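Local coordinates for protein beta-galactosidase (Marinomonas sp. ef1, PDB 6Y2K) that hydrolyses terminal non-reducing beta-D-galactose residues from beta-galactosides as a cold-active, hexameric glycoside hydrolase of family GH42, at residues 172-177 against 185-190. Numbering follows the deposited sequence.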
loop_
_atom_site.group_PDB
_atom_site.type_symbol
_atom_site.label_atom_id
_atom_site.label_comp_id
_atom_site.label_asym_id
_atom_site.label_seq_id
_atom_site.Cartn_x
_atom_site.Cartn_y
_atom_site.Cartn_z
ATOM N N GLU A 172 -25.408 31.735 45.832
ATOM C CA GLU A 172 -25.261 30.500 46.606
ATOM C C GLU A 172 -25.839 29.316 45.823
ATOM O O GLU A 172 -25.204 28.253 45.720
ATOM C CB GLU A 172 -25.950 30.621 47.985
ATOM C CG GLU A 172 -25.219 31.487 49.025
ATOM C CD GLU A 172 -25.182 33.004 48.733
ATOM O OE1 GLU A 172 -26.164 33.565 48.175
ATOM O OE2 GLU A 172 -24.141 33.639 49.064
ATOM N N ALA A 173 -27.029 29.513 45.256
ATOM C CA ALA A 173 -27.678 28.498 44.431
ATOM C C ALA A 173 -26.883 28.177 43.166
ATOM O O ALA A 173 -26.796 27.010 42.768
ATOM C CB ALA A 173 -29.098 28.920 44.065
ATOM N N LEU A 174 -26.303 29.205 42.545
ATOM C CA LEU A 174 -25.441 29.012 41.381
ATOM C C LEU A 174 -24.188 28.203 41.752
ATOM O O LEU A 174 -23.817 27.274 41.012
ATOM C CB LEU A 174 -25.062 30.364 40.763
ATOM C CG LEU A 174 -24.121 30.383 39.542
ATOM C CD1 LEU A 174 -24.367 31.628 38.694
ATOM C CD2 LEU A 174 -22.649 30.264 39.960
ATOM N N ASN A 175 -23.545 28.544 42.874
ATOM C CA ASN A 175 -22.328 27.840 43.313
ATOM C C ASN A 175 -22.601 26.359 43.565
ATOM O O ASN A 175 -21.764 25.506 43.248
ATOM C CB ASN A 175 -21.708 28.473 44.572
ATOM C CG ASN A 175 -21.013 29.799 44.295
ATOM O OD1 ASN A 175 -20.388 30.003 43.235
ATOM N ND2 ASN A 175 -21.082 30.706 45.275
ATOM N N LYS A 176 -23.784 26.057 44.106
ATOM C CA LYS A 176 -24.186 24.679 44.338
ATOM C C LYS A 176 -24.450 23.933 43.027
ATOM O O LYS A 176 -23.997 22.795 42.855
ATOM C CB LYS A 176 -25.426 24.617 45.233
ATOM C CG LYS A 176 -25.674 23.230 45.810
ATOM C CD LYS A 176 -27.038 23.117 46.484
ATOM C CE LYS A 176 -27.362 21.664 46.800
ATOM N NZ LYS A 176 -28.659 21.552 47.522
ATOM N N ALA A 177 -25.190 24.574 42.123
ATOM C CA ALA A 177 -25.490 24.007 40.803
ATOM C C ALA A 177 -24.246 23.755 39.927
ATOM O O ALA A 177 -24.184 22.744 39.230
ATOM C CB ALA A 177 -26.487 24.898 40.069
ATOM N N MET A 185 -13.608 27.789 42.911
ATOM C CA MET A 185 -14.268 28.665 41.933
ATOM C C MET A 185 -15.385 29.545 42.544
ATOM O O MET A 185 -15.912 30.428 41.856
ATOM C CB MET A 185 -14.825 27.837 40.765
ATOM C CG MET A 185 -13.762 27.330 39.783
ATOM S SD MET A 185 -14.417 26.460 38.331
ATOM C CE MET A 185 -15.071 24.961 39.066
ATOM N N ASP A 186 -15.741 29.307 43.810
ATOM C CA ASP A 186 -16.904 29.962 44.455
ATOM C C ASP A 186 -16.932 31.483 44.290
ATOM O O ASP A 186 -15.943 32.163 44.577
ATOM C CB ASP A 186 -16.953 29.638 45.954
ATOM C CG ASP A 186 -17.306 28.182 46.238
ATOM O OD1 ASP A 186 -18.347 27.704 45.722
ATOM O OD2 ASP A 186 -16.533 27.529 46.988
ATOM N N TYR A 187 -18.073 31.992 43.830
ATOM C CA TYR A 187 -18.324 33.431 43.689
ATOM C C TYR A 187 -19.103 33.987 44.881
ATOM O O TYR A 187 -20.040 33.354 45.373
ATOM C CB TYR A 187 -19.099 33.705 42.391
ATOM C CG TYR A 187 -18.387 33.123 41.194
ATOM C CD1 TYR A 187 -17.288 33.773 40.628
ATOM C CD2 TYR A 187 -18.776 31.904 40.656
ATOM C CE1 TYR A 187 -16.616 33.236 39.544
ATOM C CE2 TYR A 187 -18.110 31.359 39.567
ATOM C CZ TYR A 187 -17.025 32.026 39.020
ATOM O OH TYR A 187 -16.351 31.480 37.946
ATOM N N ARG A 188 -18.702 35.176 45.332
ATOM C CA ARG A 188 -19.417 35.909 46.379
ATOM C C ARG A 188 -20.686 36.592 45.861
ATOM O O ARG A 188 -21.589 36.907 46.645
ATOM C CB ARG A 188 -18.518 36.989 46.981
ATOM C CG ARG A 188 -17.260 36.476 47.662
ATOM C CD ARG A 188 -16.603 37.588 48.471
ATOM N NE ARG A 188 -16.273 38.748 47.640
ATOM C CZ ARG A 188 -15.988 39.967 48.099
ATOM N NH1 ARG A 188 -15.968 40.225 49.406
ATOM N NH2 ARG A 188 -15.706 40.944 47.240
ATOM N N SER A 189 -20.726 36.865 44.556
ATOM C CA SER A 189 -21.836 37.567 43.932
ATOM C C SER A 189 -21.844 37.288 42.428
ATOM O O SER A 189 -20.843 36.837 41.862
ATOM C CB SER A 189 -21.690 39.078 44.159
ATOM O OG SER A 189 -20.524 39.590 43.503
ATOM N N PHE A 190 -22.959 37.580 41.773
ATOM C CA PHE A 190 -23.025 37.424 40.322
ATOM C C PHE A 190 -22.007 38.304 39.605
ATOM O O PHE A 190 -21.456 37.871 38.595
ATOM C CB PHE A 190 -24.431 37.688 39.799
ATOM C CG PHE A 190 -25.442 36.678 40.270
ATOM C CD1 PHE A 190 -25.377 35.361 39.833
ATOM C CD2 PHE A 190 -26.461 37.040 41.145
ATOM C CE1 PHE A 190 -26.306 34.419 40.253
ATOM C CE2 PHE A 190 -27.391 36.100 41.574
ATOM C CZ PHE A 190 -27.311 34.787 41.127
HETATM O O HOH W 1 -21.324 32.695 47.667
HETATM O O HOH W 2 -21.982 36.193 49.417
#
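Leu174 meets the loop 185-190 at Phe190: with CG anti to the backbone N (chi1 178°), the branch points to the loop, and Leu174 CD1 comes to 3.7 Å from Phe190 CE1, at the ring edge and near its plane, while CD2 lies obliquely by Tyr187. Leu164 and Tyr168 of helix 154-168 also pack on this leucine. The short helix 171-178 and the loop that folds back along it belong to the long excursion between strands 134-138 and 238-244 of the TIM barrel, well away from the centre of the chain. Asn175 then grips the backbone of Tyr187 with both ends of its amide. Asn175 ND2 donates to Tyr187 O at 2.8 Å, in the carbonyl plane and on a lone pair; Asn175 OD1 accepts the N-H of Tyr187, N to OD1 3.1 Å, almost straight at an N-H...O angle of 174° but tilted from the amide carbonyl plane. Together these two bonds set which way round the amide lies; Asn180 ND2 gives OD1 a second donor. Water 1 donates to Tyr187 O and to Glu172 OE2, bridging the two. Beside the amide, Asp186 OD1 touches Asn175 CB at 3.6 Å, while its OD2 bonds Ser40 OG of a neighbouring subunit.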